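Long-range contacts in alginate lyase (Paenibacillus sp. FPU-7, PDB 6KFN), which probably depolymerises alginate by beta-elimination, as a polysaccharide lyase built on a right-handed parallel beta-helix: residues A[86-91]-A[108-113]; A[133-138]-A[171-176]. All coordinates share one frame; numbering follows the deposited sequence.

Contact 1: residues A[86-91]-A[108-113]; sequences GLKMTG and GLEIYD
Thr90 and Tyr112 meet across two successive rungs of a right-handed parallel beta-helix, the fold of the pectate lyase-like clan, and their side chains illustrate how such a solenoid aligns residues of one rung over those of the next. The axes of the short strands come within 4.6 Å and run nearly parallel, with Lys88, Thr90, Glu110 and Tyr112 on the outer face and Met89 and Ile111 turned inward. Three backbone bonds join the strands: Glu110 N to Leu87 O, Met89 N to Glu110 O, and Tyr112 N to Met89 O.

Tyr112 holds CG between its backbone N and carbonyl carbon (chi1 59°), which swings the ring toward the preceding rung. Thr90 CB lies over one ring face, 4.0 Å from the centroid of the Tyr112 ring, in a CH-pi contact. The threonine hydroxyl, anti to the backbone N (chi1 -167°), donates from OG1 to Tyr112 O at 2.7 Å, approaching from above the carbonyl plane. The phenolic end meets the lysine chain, with Lys88 CD 3.7 Å from Tyr112 OH. Replacing Tyr112 by an alanine would probably strip Thr90 CB of its aromatic cover and open a gap beside the Lys88 chain.

Lys88 and Glu110 extend side by side, pointing the same way. The methylene Lys88 CE touches Glu110 OE1 at 3.2 Å, but Lys88 NZ remains 4.2 Å from Glu110 OE1, beyond a salt bridge; the other carboxylate oxygen, OE2, bonds to Tyr136. On the inward face, Met89 CB lies 4.2 Å from Ile111 CG1, and both residues pack on Ile96. At the corner, Gly91 N donates to Asp113 O at 3.1 Å, and a water donates to both Thr90 OG1 and Asp113 OD2.

Contact 2: residues A[133-138]-A[171-176]; sequences SHIYNT and SGVRIG
His134 reaches across to the next coil of the beta-helix and donates from NE2 to Gly176 O at 2.8 Å, a side-chain bond that supplements the backbone pairing of two parallel strands. The acceptor lies in the plane of the imidazole, 1° out of it. With CG anti to the backbone N (chi1 -175°), the ring extends over the neighbouring strand toward this carbonyl.

Backbone hydrogen bonds alternate between the strands: Arg174 N to Ser133 O, Ile135 N to Arg174 O, and Gly176 N to Ile135 O, the last at 2.9 Å. A water donates to Gly172 O and more weakly to Ser133 O.

Contacts lie over both faces of the imidazole. In the conformer described, one of two, Arg174 CD sits over one face, 4.0 Å from the centroid of the His134 ring, in a CH-pi contact, while Tyr136 CD1 lies above the opposite face, over the ring centre. At the ring edge, in plane, Arg174 O is 3.2 Å from His134 CD2.

Apolar contacts occupy the inward face, where Ile135 and Ile175 both pack on Ile149 of another face of the helix.

With NE2 donating in plane and Tyr136 lying against one ring face, the imidazole is probably restricted in rotation, and its NE2 proton is committed to the Gly176 carbonyl.

Overall arrangement
Contact 1 and contact 2 are two steps of the same beta-helix, separated by the pairing of the neighbouring strands in 108-113 and 133-138; their centres are about 10 Å apart. The series therefore runs from 86-91 through these two to 171-176. The join has a backbone part, Leu109 O with His134 N at 2.9 Å, and a side-chain part, a probable hydrogen bond between Glu110 OE2 and Tyr136 OH at 2.6 Å. The ring of Tyr136 also meets that of Tyr112 on the side away from Thr90, nearly parallel to it, and Asp113 bonds to Asn137. Contact 2 lies toward the metals: the Ile175 side chain is about 12 Å from a bound sodium ion.

Contact 1: residues A[86-91]-A[108-113]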
loop_
_atom_site.group_PDB
_atom_site.type_symbol
_atom_site.label_atom_id
_atom_site.label_comp_id
_atom_site.label_asym_id
_atom_site.label_seq_id
_atom_site.Cartn_x
_atom_site.Cartn_y
_atom_site.Cartn_z
ATOM N N GLY A 86 0.626 11.601 9.763
ATOM C CA GLY A 86 1.404 12.782 9.465
ATOM C C GLY A 86 2.888 12.607 9.419
ATOM O O GLY A 86 3.603 13.584 9.503
ATOM N N LEU A 87 3.388 11.419 9.244
ATOM C CA LEU A 87 4.806 11.115 9.277
ATOM C C LEU A 87 5.351 10.835 7.883
ATOM O O LEU A 87 4.645 10.356 7.002
ATOM C CB LEU A 87 5.033 9.870 10.135
ATOM C CG LEU A 87 4.689 10.066 11.626
ATOM C CD1 LEU A 87 4.641 8.736 12.345
ATOM C CD2 LEU A 87 5.710 10.921 12.283
ATOM N N LYS A 88 6.635 11.078 7.746
ATOM C CA LYS A 88 7.416 10.585 6.617
ATOM C C LYS A 88 8.121 9.296 7.024
ATOM O O LYS A 88 8.559 9.158 8.182
ATOM C CB LYS A 88 8.442 11.644 6.198
ATOM C CG LYS A 88 7.840 12.916 5.667
ATOM C CD LYS A 88 8.862 14.016 5.366
ATOM C CE LYS A 88 8.285 15.184 4.667
ATOM N NZ LYS A 88 9.371 16.182 4.413
ATOM N N MET A 89 8.250 8.368 6.083
ATOM C CA MET A 89 8.957 7.114 6.294
ATOM C C MET A 89 9.893 6.894 5.107
ATOM O O MET A 89 9.455 6.965 3.958
ATOM C CB MET A 89 8.018 5.891 6.404
ATOM C CG MET A 89 7.202 5.747 7.684
ATOM S SD MET A 89 5.728 6.739 7.689
ATOM C CE MET A 89 5.027 6.201 9.296
ATOM N N THR A 90 11.154 6.612 5.385
ATOM C CA THR A 90 12.142 6.492 4.339
ATOM C C THR A 90 13.286 5.599 4.751
ATOM O O THR A 90 13.429 5.218 5.910
ATOM C CB THR A 90 12.634 7.906 3.966
ATOM O OG1 THR A 90 13.370 7.871 2.742
ATOM C CG2 THR A 90 13.530 8.542 5.014
ATOM N N GLY A 91 14.159 5.316 3.773
ATOM C CA GLY A 91 15.485 4.859 4.129
ATOM C C GLY A 91 15.588 3.448 4.676
ATOM O O GLY A 91 16.441 3.167 5.539
ATOM N N GLY A 108 -2.044 10.618 6.092
ATOM C CA GLY A 108 -1.160 11.757 5.943
ATOM C C GLY A 108 0.295 11.368 5.882
ATOM O O GLY A 108 1.155 12.166 6.284
ATOM N N LEU A 109 0.613 10.176 5.383
ATOM C CA LEU A 109 1.971 9.695 5.334
ATOM C C LEU A 109 2.632 10.009 3.997
ATOM O O LEU A 109 1.983 10.090 2.953
ATOM C CB LEU A 109 2.015 8.188 5.579
ATOM C CG LEU A 109 1.282 7.703 6.834
ATOM C CD1 LEU A 109 1.596 6.246 7.070
ATOM C CD2 LEU A 109 1.656 8.529 8.060
ATOM N N GLU A 110 3.947 10.135 4.046
ATOM C CA GLU A 110 4.777 10.283 2.857
ATOM C C GLU A 110 5.874 9.231 2.960
ATOM O O GLU A 110 6.712 9.326 3.859
ATOM C CB GLU A 110 5.329 11.709 2.779
ATOM C CG GLU A 110 6.121 11.993 1.534
ATOM C CD GLU A 110 6.746 13.382 1.468
ATOM O OE1 GLU A 110 6.389 14.248 2.265
ATOM O OE2 GLU A 110 7.622 13.565 0.603
ATOM N N ILE A 111 5.835 8.228 2.068
ATOM C CA ILE A 111 6.672 7.040 2.177
ATOM C C ILE A 111 7.493 6.963 0.892
ATOM O O ILE A 111 6.909 6.916 -0.197
ATOM C CB ILE A 111 5.821 5.778 2.364
ATOM C CG1 ILE A 111 4.938 5.928 3.606
ATOM C CG2 ILE A 111 6.698 4.541 2.406
ATOM C CD1 ILE A 111 3.932 4.831 3.776
ATOM N N TYR A 112 8.822 6.986 1.014
ATOM C CA TYR A 112 9.638 7.165 -0.181
ATOM C C TYR A 112 11.058 6.706 0.064
ATOM O O TYR A 112 11.552 6.651 1.194
ATOM C CB TYR A 112 9.647 8.667 -0.608
ATOM C CG TYR A 112 10.186 9.583 0.480
ATOM C CD1 TYR A 112 9.353 10.007 1.514
ATOM C CD2 TYR A 112 11.517 9.963 0.547
ATOM C CE1 TYR A 112 9.789 10.768 2.551
ATOM C CE2 TYR A 112 11.987 10.764 1.643
ATOM C CZ TYR A 112 11.084 11.138 2.634
ATOM O OH TYR A 112 11.421 11.912 3.747
ATOM N N ASP A 113 11.739 6.429 -1.053
ATOM C CA ASP A 113 13.133 5.989 -1.063
ATOM C C ASP A 113 13.290 4.699 -0.248
ATOM O O ASP A 113 13.997 4.598 0.751
ATOM C CB ASP A 113 14.122 7.071 -0.650
ATOM C CG ASP A 113 14.176 8.232 -1.620
ATOM O OD1 ASP A 113 13.803 8.096 -2.791
ATOM O OD2 ASP A 113 14.619 9.319 -1.145
HETATM O O HOH W 1 3.700 13.398 6.061
HETATM O O HOH W 2 9.863 15.064 1.392
HETATM O O HOH W 3 15.324 9.424 1.645
#

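Contact 2: residues A[133-138]-A[171-176]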
loop_
_atom_site.group_PDB
_atom_site.type_symbol
_atom_site.label_atom_id
_atom_site.label_comp_id
_atom_site.label_asym_id
_atom_site.label_seq_id
_atom_site.Cartn_x
_atom_site.Cartn_y
_atom_site.Cartn_z
ATOM N N SER A 133 -2.288 9.757 1.631
ATOM C CA SER A 133 -0.863 9.510 1.734
ATOM C C SER A 133 -0.255 9.476 0.335
ATOM O O SER A 133 -0.961 9.307 -0.641
ATOM C CB SER A 133 -0.600 8.166 2.457
ATOM O OG SER A 133 -1.032 8.224 3.822
ATOM N N HIS A 134 1.073 9.602 0.273
ATOM C CA HIS A 134 1.824 9.563 -0.983
ATOM C C HIS A 134 2.958 8.579 -0.823
ATOM O O HIS A 134 3.781 8.729 0.091
ATOM C CB HIS A 134 2.360 10.952 -1.321
ATOM C CG HIS A 134 3.047 11.048 -2.663
ATOM N ND1 HIS A 134 3.852 12.116 -2.979
ATOM C CD2 HIS A 134 3.050 10.245 -3.744
ATOM C CE1 HIS A 134 4.299 11.963 -4.216
ATOM N NE2 HIS A 134 3.835 10.828 -4.701
ATOM N N ILE A 135 3.026 7.589 -1.730
ATOM C CA ILE A 135 4.075 6.605 -1.773
ATOM C C ILE A 135 4.793 6.770 -3.109
ATOM O O ILE A 135 4.140 6.760 -4.157
ATOM C CB ILE A 135 3.517 5.168 -1.652
ATOM C CG1 ILE A 135 2.747 4.995 -0.342
ATOM C CG2 ILE A 135 4.614 4.148 -1.807
ATOM C CD1 ILE A 135 1.868 3.761 -0.300
ATOM N N TYR A 136 6.121 6.920 -3.079
ATOM C CA TYR A 136 6.875 7.112 -4.310
ATOM C C TYR A 136 8.284 6.583 -4.100
ATOM O O TYR A 136 8.716 6.338 -2.975
ATOM C CB TYR A 136 6.824 8.599 -4.763
ATOM C CG TYR A 136 7.422 9.602 -3.812
ATOM C CD1 TYR A 136 6.686 10.109 -2.744
ATOM C CD2 TYR A 136 8.696 10.103 -4.016
ATOM C CE1 TYR A 136 7.220 11.069 -1.895
ATOM C CE2 TYR A 136 9.236 11.056 -3.179
ATOM C CZ TYR A 136 8.508 11.552 -2.122
ATOM O OH TYR A 136 9.064 12.506 -1.313
ATOM N N ASN A 137 9.023 6.390 -5.201
ATOM C CA ASN A 137 10.433 5.986 -5.123
ATOM C C ASN A 137 10.614 4.717 -4.280
ATOM O O ASN A 137 11.272 4.710 -3.237
ATOM C CB ASN A 137 11.320 7.117 -4.592
ATOM C CG ASN A 137 11.450 8.221 -5.551
ATOM O OD1 ASN A 137 10.912 8.206 -6.638
ATOM N ND2 ASN A 137 12.134 9.284 -5.098
ATOM N N THR A 138 10.044 3.626 -4.797
ATOM C CA THR A 138 10.176 2.286 -4.208
ATOM C C THR A 138 10.923 1.385 -5.170
ATOM O O THR A 138 11.094 1.709 -6.347
ATOM C CB THR A 138 8.804 1.688 -3.889
ATOM O OG1 THR A 138 8.055 1.613 -5.097
ATOM C CG2 THR A 138 8.012 2.533 -2.897
ATOM N N SER A 171 -7.357 4.551 0.339
ATOM C CA SER A 171 -8.332 5.596 0.042
ATOM C C SER A 171 -7.667 6.945 -0.091
ATOM O O SER A 171 -7.039 7.427 0.844
ATOM C CB SER A 171 -9.385 5.642 1.149
ATOM O OG SER A 171 -10.343 6.599 0.893
ATOM N N GLY A 172 -7.792 7.587 -1.253
ATOM C CA GLY A 172 -7.220 8.911 -1.395
ATOM C C GLY A 172 -5.708 8.922 -1.330
ATOM O O GLY A 172 -5.115 9.833 -0.737
ATOM N N VAL A 173 -5.065 7.918 -1.906
ATOM C CA VAL A 173 -3.611 7.808 -1.916
ATOM C C VAL A 173 -3.076 8.176 -3.288
ATOM O O VAL A 173 -3.672 7.855 -4.302
ATOM C CB VAL A 173 -3.177 6.379 -1.462
ATOM C CG1 VAL A 173 -1.666 6.121 -1.448
ATOM C CG2 VAL A 173 -3.721 6.103 -0.044
ATOM N N ARG A 174 -1.918 8.794 -3.305
ATOM C CA ARG A 174 -1.162 9.037 -4.524
ATOM C C ARG A 174 0.006 8.072 -4.535
ATOM O O ARG A 174 0.742 7.986 -3.561
ATOM C CB ARG A 174 -0.622 10.462 -4.533
ATOM C CG ARG A 174 -0.045 10.888 -5.869
ATOM C CD ARG A 174 0.401 12.354 -5.755
ATOM N NE ARG A 174 -0.760 13.215 -5.877
ATOM C CZ ARG A 174 -1.330 13.559 -7.032
ATOM N NH1 ARG A 174 -0.822 13.167 -8.195
ATOM N NH2 ARG A 174 -2.428 14.298 -7.032
ATOM N N ILE A 175 0.152 7.334 -5.621
ATOM C CA ILE A 175 1.207 6.350 -5.751
ATOM C C ILE A 175 1.994 6.684 -7.013
ATOM O O ILE A 175 1.398 6.927 -8.065
ATOM C CB ILE A 175 0.706 4.898 -5.741
ATOM C CG1 ILE A 175 -0.248 4.694 -4.567
ATOM C CG2 ILE A 175 1.873 3.934 -5.697
ATOM C CD1 ILE A 175 -0.926 3.337 -4.538
ATOM N N GLY A 176 3.321 6.689 -6.894
ATOM C CA GLY A 176 4.198 7.115 -7.963
ATOM C C GLY A 176 4.550 8.576 -7.825
ATOM O O GLY A 176 3.974 9.290 -6.995
HETATM O O HOH W 4 -3.124 11.947 -1.341
#